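Local coordinates for DNA polymerase (Pyrobaculum calidifontis, PDB 5MDN), which probably copies DNA as a family B polymerase, adding deoxyribonucleotides from their triphosphates to a growing strand with release of diphosphate, at residues 443-451 against 459-467; 72-81 against 384-392. All coordinates share one frame; numbering follows the deposited sequence.

Contact 1. Residues 443-451 against 459-467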
# COMPACT_ATOMS: atom_id res chain seq x y z
N HIS A 443 -17.52 -20.62 30.56
CA HIS A 443 -17.63 -20.08 31.91
C HIS A 443 -18.40 -18.76 31.82
O HIS A 443 -17.96 -17.83 31.14
CB HIS A 443 -16.26 -19.90 32.55
CG HIS A 443 -15.48 -18.73 32.02
ND1 HIS A 443 -15.32 -17.56 32.72
CD2 HIS A 443 -14.84 -18.55 30.84
CE1 HIS A 443 -14.60 -16.71 32.01
NE2 HIS A 443 -14.30 -17.29 30.86
N GLU A 444 -19.56 -18.70 32.47
CA GLU A 444 -20.37 -17.49 32.37
C GLU A 444 -20.64 -16.78 33.69
O GLU A 444 -21.74 -16.22 33.85
CB GLU A 444 -21.69 -17.80 31.67
CG GLU A 444 -21.53 -18.28 30.24
CD GLU A 444 -21.58 -19.79 30.11
OE1 GLU A 444 -21.56 -20.46 31.16
OE2 GLU A 444 -21.64 -20.29 28.97
N PRO A 445 -19.72 -16.76 34.69
CA PRO A 445 -19.93 -15.83 35.80
C PRO A 445 -19.84 -14.39 35.31
O PRO A 445 -18.76 -13.93 34.93
CB PRO A 445 -18.80 -16.16 36.78
CG PRO A 445 -18.42 -17.53 36.47
CD PRO A 445 -18.61 -17.68 34.99
N ASP A 446 -20.97 -13.69 35.30
CA ASP A 446 -20.95 -12.26 35.06
C ASP A 446 -20.25 -11.56 36.22
O ASP A 446 -20.73 -11.64 37.36
CB ASP A 446 -22.37 -11.72 34.90
CG ASP A 446 -23.10 -12.35 33.73
OD1 ASP A 446 -22.75 -13.49 33.34
OD2 ASP A 446 -24.02 -11.71 33.18
N PRO A 447 -19.12 -10.89 35.99
CA PRO A 447 -18.44 -10.19 37.09
C PRO A 447 -19.33 -9.10 37.65
O PRO A 447 -20.24 -8.61 36.96
CB PRO A 447 -17.19 -9.62 36.41
CG PRO A 447 -17.00 -10.45 35.18
CD PRO A 447 -18.38 -10.80 34.73
N PRO A 448 -19.11 -8.71 38.91
CA PRO A 448 -19.92 -7.63 39.50
C PRO A 448 -19.97 -6.36 38.66
O PRO A 448 -21.00 -5.66 38.67
CB PRO A 448 -19.25 -7.39 40.85
CG PRO A 448 -18.62 -8.70 41.19
CD PRO A 448 -18.17 -9.29 39.88
N GLU A 449 -18.89 -6.03 37.94
CA GLU A 449 -18.90 -4.83 37.11
C GLU A 449 -19.93 -4.90 36.00
O GLU A 449 -20.42 -3.87 35.53
CB GLU A 449 -17.51 -4.56 36.54
CG GLU A 449 -16.71 -5.80 36.17
CD GLU A 449 -15.85 -6.30 37.31
OE1 GLU A 449 -16.41 -6.74 38.33
OE2 GLU A 449 -14.61 -6.25 37.19
N GLY A 450 -20.28 -6.11 35.55
CA GLY A 450 -21.35 -6.30 34.60
C GLY A 450 -20.86 -6.87 33.28
O GLY A 450 -19.68 -7.13 33.07
N VAL A 451 -21.83 -7.05 32.37
CA VAL A 451 -21.60 -7.63 31.05
C VAL A 451 -22.45 -6.84 30.05
O VAL A 451 -23.44 -6.21 30.41
CB VAL A 451 -21.97 -9.14 31.02
CG1 VAL A 451 -21.81 -9.75 29.63
CG2 VAL A 451 -21.12 -9.92 32.01
N HIS A 459 -23.06 -12.77 21.76
CA HIS A 459 -21.78 -12.89 22.44
C HIS A 459 -21.70 -11.93 23.62
O HIS A 459 -22.29 -10.84 23.60
CB HIS A 459 -20.63 -12.64 21.47
CG HIS A 459 -20.59 -13.60 20.32
ND1 HIS A 459 -20.67 -14.97 20.49
CD2 HIS A 459 -20.49 -13.39 18.99
CE1 HIS A 459 -20.62 -15.56 19.31
NE2 HIS A 459 -20.51 -14.62 18.38
N ARG A 460 -20.96 -12.34 24.65
CA ARG A 460 -20.92 -11.62 25.92
C ARG A 460 -19.52 -11.11 26.20
O ARG A 460 -18.53 -11.80 25.93
CB ARG A 460 -21.39 -12.52 27.07
CG ARG A 460 -21.53 -13.97 26.70
CD ARG A 460 -22.20 -14.73 27.82
NE ARG A 460 -21.55 -14.48 29.10
CZ ARG A 460 -22.15 -14.61 30.28
NH1 ARG A 460 -23.41 -14.99 30.36
NH2 ARG A 460 -21.46 -14.36 31.39
N PHE A 461 -19.44 -9.89 26.72
CA PHE A 461 -18.17 -9.21 26.92
C PHE A 461 -18.13 -8.54 28.29
O PHE A 461 -19.15 -8.09 28.82
CB PHE A 461 -17.90 -8.16 25.83
CG PHE A 461 -17.69 -8.74 24.47
CD1 PHE A 461 -18.77 -9.12 23.69
CD2 PHE A 461 -16.41 -8.90 23.95
CE1 PHE A 461 -18.58 -9.66 22.43
CE2 PHE A 461 -16.22 -9.44 22.68
CZ PHE A 461 -17.31 -9.81 21.93
N ARG A 462 -16.96 -8.44 28.86
CA ARG A 462 -16.89 -7.83 30.12
C ARG A 462 -16.84 -6.38 30.00
O ARG A 462 -16.15 -5.87 29.20
CB ARG A 462 -15.63 -8.25 30.83
CG ARG A 462 -15.32 -9.70 30.67
CD ARG A 462 -13.89 -9.96 31.06
NE ARG A 462 -13.66 -9.48 32.40
CZ ARG A 462 -13.51 -10.28 33.44
NH1 ARG A 462 -13.59 -11.59 33.27
NH2 ARG A 462 -13.29 -9.76 34.63
N LYS A 463 -17.60 -5.72 30.83
CA LYS A 463 -17.60 -4.28 30.94
C LYS A 463 -16.37 -3.79 31.70
O LYS A 463 -15.92 -2.70 31.48
CB LYS A 463 -18.83 -3.94 31.75
CG LYS A 463 -19.61 -2.72 31.31
CD LYS A 463 -21.05 -2.77 31.81
CE LYS A 463 -21.59 -1.37 32.09
NZ LYS A 463 -23.01 -1.31 32.54
N ALA A 464 -15.92 -4.68 32.60
CA ALA A 464 -14.84 -4.72 33.59
C ALA A 464 -13.70 -3.78 33.50
O ALA A 464 -13.86 -2.61 33.69
CB ALA A 464 -14.38 -6.16 33.75
N PRO A 465 -12.53 -4.33 33.32
CA PRO A 465 -11.28 -3.64 33.13
C PRO A 465 -11.17 -3.55 31.63
O PRO A 465 -11.27 -4.53 30.97
CB PRO A 465 -10.29 -4.64 33.65
CG PRO A 465 -10.90 -5.93 33.33
CD PRO A 465 -12.36 -5.77 33.48
N THR A 466 -10.95 -2.37 31.11
CA THR A 466 -10.86 -2.14 29.69
C THR A 466 -9.96 -3.09 28.96
O THR A 466 -8.91 -3.42 29.39
CB THR A 466 -10.44 -0.70 29.39
OG1 THR A 466 -9.07 -0.61 29.61
CG2 THR A 466 -11.01 0.21 30.33
N GLY A 467 -10.41 -3.58 27.84
CA GLY A 467 -9.68 -4.53 27.06
C GLY A 467 -8.51 -3.94 26.36
O GLY A 467 -8.34 -2.79 26.30
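The guanidinium of Arg-460 meets segment 443-451 on a face and at an edge at once. Over the face lies Glu-444, whose CB is 3.5 Å from Arg-460 NH2, while Asp-446 comes to the edge and forms a salt bridge, OD1 to NH2 at 2.5 Å. The Asp-446 carboxylate plane stands 77° from that of the guanidinium, and OD1 is the oxygen that meets NH2. The same NH2 also makes a weak hydrogen bond to the carbonyl O of Glu-444, bent to 129° at the hydrogen. The second arginine has an apolar neighbour: Pro-447 CG lies over one face of the Arg-462 guanidinium, offset toward its rim, 3.8 Å from NH2. Glu-449 OE2 approaches that NH2 to 4.5 Å, too far for a salt bridge although the opposite charges probably attract. Glu-449 CG stands between the backbone N and the carbonyl carbon (chi1 36°) and lies against Ala-464 CB at 3.4 Å. Nearby, Val-451 and Arg-462 form an antiparallel non-hydrogen-bonded pair, and Val-451 CG1 reaches Arg-460 CB at 3.8 Å. A weak bond from Lys-463 N to Gly-450 O, 3.4 Å long, continues the pairing, next to the type I turn from Pro-447 to Gly-450. The example shows a surface loop held to strand 460-462 partly by arginines. Strands 451-453 and 460-462 form a two-stranded antiparallel sheet. Phe-461 turns away from segment 443-451 and packs on Val-530 and Ser-533 of helix 528-551, while the backbones of Arg-460 and Arg-462 bond to Leu-440 and Thr-438. Asn-433 ties Arg-462 to Gly-467, the N-cap of helix 468-486, which is probably one of the paired helices of the fingers.

Contact 2. Residues 72-81 against 384-392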
# COMPACT_ATOMS: atom_id res chain seq x y z
N ARG A 72 4.39 -11.62 32.79
CA ARG A 72 3.73 -10.72 31.85
C ARG A 72 2.28 -11.15 31.69
O ARG A 72 1.85 -12.19 32.19
CB ARG A 72 4.45 -10.69 30.50
CG ARG A 72 5.96 -10.60 30.60
CD ARG A 72 6.59 -9.87 29.43
NE ARG A 72 8.01 -9.67 29.65
CZ ARG A 72 8.52 -8.71 30.43
NH1 ARG A 72 7.71 -7.87 31.06
NH2 ARG A 72 9.83 -8.60 30.58
N ARG A 73 1.53 -10.33 30.96
CA ARG A 73 0.12 -10.60 30.71
C ARG A 73 -0.04 -11.39 29.42
O ARG A 73 0.75 -11.26 28.48
CB ARG A 73 -0.67 -9.30 30.62
CG ARG A 73 -0.42 -8.34 31.76
CD ARG A 73 -1.11 -7.00 31.52
NE ARG A 73 -2.56 -7.12 31.62
CZ ARG A 73 -3.41 -6.11 31.46
NH1 ARG A 73 -2.95 -4.90 31.17
NH2 ARG A 73 -4.71 -6.31 31.57
N PHE A 74 -1.09 -12.22 29.38
CA PHE A 74 -1.43 -12.99 28.18
C PHE A 74 -2.95 -13.00 28.08
O PHE A 74 -3.61 -13.69 28.87
CB PHE A 74 -0.86 -14.40 28.25
CG PHE A 74 -1.05 -15.19 26.99
CD1 PHE A 74 -0.43 -14.80 25.81
CD2 PHE A 74 -1.83 -16.34 26.98
CE1 PHE A 74 -0.60 -15.53 24.65
CE2 PHE A 74 -1.99 -17.07 25.82
CZ PHE A 74 -1.38 -16.66 24.65
N PHE A 75 -3.49 -12.26 27.12
CA PHE A 75 -4.93 -11.98 27.05
C PHE A 75 -5.45 -11.44 28.38
O PHE A 75 -6.53 -11.82 28.85
CB PHE A 75 -5.71 -13.22 26.62
CG PHE A 75 -5.50 -13.61 25.19
CD1 PHE A 75 -6.19 -12.96 24.17
CD2 PHE A 75 -4.62 -14.63 24.85
CE1 PHE A 75 -6.01 -13.32 22.86
CE2 PHE A 75 -4.44 -14.99 23.53
CZ PHE A 75 -5.13 -14.34 22.53
N GLY A 76 -4.68 -10.55 28.99
CA GLY A 76 -5.05 -9.93 30.24
C GLY A 76 -4.62 -10.70 31.48
O GLY A 76 -4.27 -10.09 32.49
N ARG A 77 -4.65 -12.03 31.41
CA ARG A 77 -4.28 -12.84 32.56
C ARG A 77 -2.77 -12.79 32.78
O ARG A 77 -2.01 -13.06 31.84
CB ARG A 77 -4.73 -14.29 32.35
CG ARG A 77 -6.21 -14.45 32.08
CD ARG A 77 -6.55 -15.90 31.74
NE ARG A 77 -7.98 -16.09 31.47
CZ ARG A 77 -8.56 -15.86 30.29
NH1 ARG A 77 -7.84 -15.43 29.26
NH2 ARG A 77 -9.86 -16.06 30.15
N PRO A 78 -2.31 -12.47 33.99
CA PRO A 78 -0.86 -12.45 34.25
C PRO A 78 -0.33 -13.87 34.41
O PRO A 78 -0.77 -14.62 35.29
CB PRO A 78 -0.75 -11.66 35.57
CG PRO A 78 -2.08 -11.86 36.23
CD PRO A 78 -3.10 -12.01 35.14
N THR A 79 0.60 -14.25 33.54
CA THR A 79 1.21 -15.57 33.56
C THR A 79 2.72 -15.44 33.63
O THR A 79 3.29 -14.36 33.46
CB THR A 79 0.79 -16.39 32.33
OG1 THR A 79 1.36 -15.81 31.15
CG2 THR A 79 -0.72 -16.44 32.19
N ILE A 80 3.38 -16.57 33.89
CA ILE A 80 4.83 -16.65 33.99
C ILE A 80 5.40 -17.15 32.67
O ILE A 80 4.82 -18.05 32.03
CB ILE A 80 5.25 -17.55 35.16
CG1 ILE A 80 4.72 -16.99 36.48
CG2 ILE A 80 6.76 -17.71 35.23
CD1 ILE A 80 5.44 -15.75 36.96
N PHE A 81 6.53 -16.59 32.25
CA PHE A 81 7.23 -17.02 31.05
C PHE A 81 8.72 -17.19 31.34
O PHE A 81 9.26 -16.59 32.27
CB PHE A 81 7.07 -16.02 29.89
CG PHE A 81 5.65 -15.84 29.43
CD1 PHE A 81 5.09 -16.71 28.52
CD2 PHE A 81 4.90 -14.77 29.89
CE1 PHE A 81 3.80 -16.54 28.08
CE2 PHE A 81 3.60 -14.59 29.45
CZ PHE A 81 3.05 -15.48 28.54
N ARG A 384 4.43 -1.79 25.91
CA ARG A 384 4.32 -0.82 26.99
C ARG A 384 3.15 -1.10 27.93
O ARG A 384 3.06 -0.47 28.98
CB ARG A 384 4.19 0.59 26.43
CG ARG A 384 5.40 1.06 25.64
CD ARG A 384 6.65 0.98 26.51
NE ARG A 384 7.83 1.50 25.84
CZ ARG A 384 9.04 1.54 26.40
NH1 ARG A 384 9.20 1.09 27.64
NH2 ARG A 384 10.07 2.04 25.73
N MET A 385 2.26 -2.03 27.57
CA MET A 385 1.21 -2.49 28.47
C MET A 385 1.58 -3.80 29.16
O MET A 385 0.77 -4.31 29.94
CB MET A 385 -0.11 -2.64 27.71
CG MET A 385 -0.67 -1.33 27.19
SD MET A 385 -2.21 -1.51 26.28
CE MET A 385 -2.55 0.19 25.84
N GLY A 386 2.76 -4.34 28.89
CA GLY A 386 3.19 -5.57 29.52
C GLY A 386 2.47 -6.81 29.03
O GLY A 386 2.32 -7.77 29.79
N GLU A 387 2.02 -6.81 27.78
CA GLU A 387 1.25 -7.91 27.21
C GLU A 387 2.10 -8.69 26.22
O GLU A 387 2.70 -8.10 25.32
CB GLU A 387 -0.02 -7.40 26.52
CG GLU A 387 -1.15 -8.40 26.49
CD GLU A 387 -2.19 -8.14 27.56
OE1 GLU A 387 -2.30 -6.97 28.00
OE2 GLU A 387 -2.89 -9.09 27.97
N VAL A 388 2.14 -10.01 26.39
CA VAL A 388 2.80 -10.88 25.43
C VAL A 388 1.88 -11.07 24.23
O VAL A 388 0.66 -11.23 24.38
CB VAL A 388 3.16 -12.23 26.09
CG1 VAL A 388 3.42 -13.30 25.04
CG2 VAL A 388 4.37 -12.06 26.99
N ALA A 389 2.46 -11.04 23.04
CA ALA A 389 1.68 -11.11 21.81
C ALA A 389 1.33 -12.56 21.48
O ALA A 389 2.16 -13.46 21.63
CB ALA A 389 2.45 -10.49 20.65
N PRO A 390 0.09 -12.82 21.03
CA PRO A 390 -0.25 -14.16 20.53
C PRO A 390 0.52 -14.50 19.26
O PRO A 390 1.35 -13.73 18.79
CB PRO A 390 -1.76 -14.07 20.28
CG PRO A 390 -2.22 -12.87 21.05
CD PRO A 390 -1.07 -11.92 21.07
N ASN A 391 0.23 -15.67 18.68
CA ASN A 391 0.94 -16.17 17.52
C ASN A 391 0.10 -16.06 16.26
O ASN A 391 -1.12 -15.84 16.30
CB ASN A 391 1.38 -17.62 17.74
CG ASN A 391 2.52 -17.73 18.73
OD1 ASN A 391 3.43 -16.89 18.75
ND2 ASN A 391 2.49 -18.77 19.56
N ARG A 392 0.77 -16.21 15.12
CA ARG A 392 0.18 -16.00 13.81
C ARG A 392 0.05 -17.33 13.07
O ARG A 392 0.70 -18.32 13.41
CB ARG A 392 1.02 -15.05 12.95
CG ARG A 392 1.44 -13.76 13.62
CD ARG A 392 2.73 -13.89 14.42
NE ARG A 392 2.53 -13.48 15.81
CZ ARG A 392 3.48 -13.02 16.61
NH1 ARG A 392 4.72 -12.90 16.16
NH2 ARG A 392 3.19 -12.67 17.85
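Glu-387 reaches into the turn of the 72-81 hairpin, where its OE2 accepts a hydrogen bond from Gly-76 N at 2.5 Å. Its CG stands roughly anti to the backbone N (chi1 -153°) and the chain then bends at chi2, which carries the carboxylate across to Arg-73. Arg-73 in turn folds at chi3 (70°), bringing one guanidinium face under OE1; NE and OE1 are 3.6 Å apart, a long salt bridge of charges alone with no N-H aimed at the oxygen. An alanine in place of Glu-387 would probably leave Gly-76 N without this acceptor and Arg-73 without this nearby counter-charge. Next along, Val-388 CG2 touches both Phe-81 CE2, at 3.6 Å, and Arg-72 CB, at 3.8 Å, while Pro-390 CG meets Phe-75 CZ at 3.6 Å. In the backbone, Arg-73 N binds Gly-386 O (2.9 Å) and Val-388 N binds Arg-73 O (2.8 Å), a single beta bridge with the backbones running parallel. Gly-386 itself closes helix 370-384 in a Schellman motif. The whole exemplifies a beta hairpin with a type I' turn whose edge strand, 64-74, is bridged by a chain leaving a helix.

Overall arrangement
Contacts 1 and 2 lie on the same side of the chain's centre, their own centres 19 Å apart and their nearest atoms about 5 Å apart without touching. Along the chain both segments of contact 2 come before those of contact 1. In scale they differ sharply, since contact 1 joins neighbouring pieces of one loop and short strand pair, whereas contact 2 brings together residues some 300 positions apart, tying the four-stranded antiparallel sheet of the N-terminal part to the polymerase region. They share no sheet. Phe-75 of contact 2 touches Pro-436, in the loop that leads into contact 1. Both lie away from the magnesium sites and thus concern architecture.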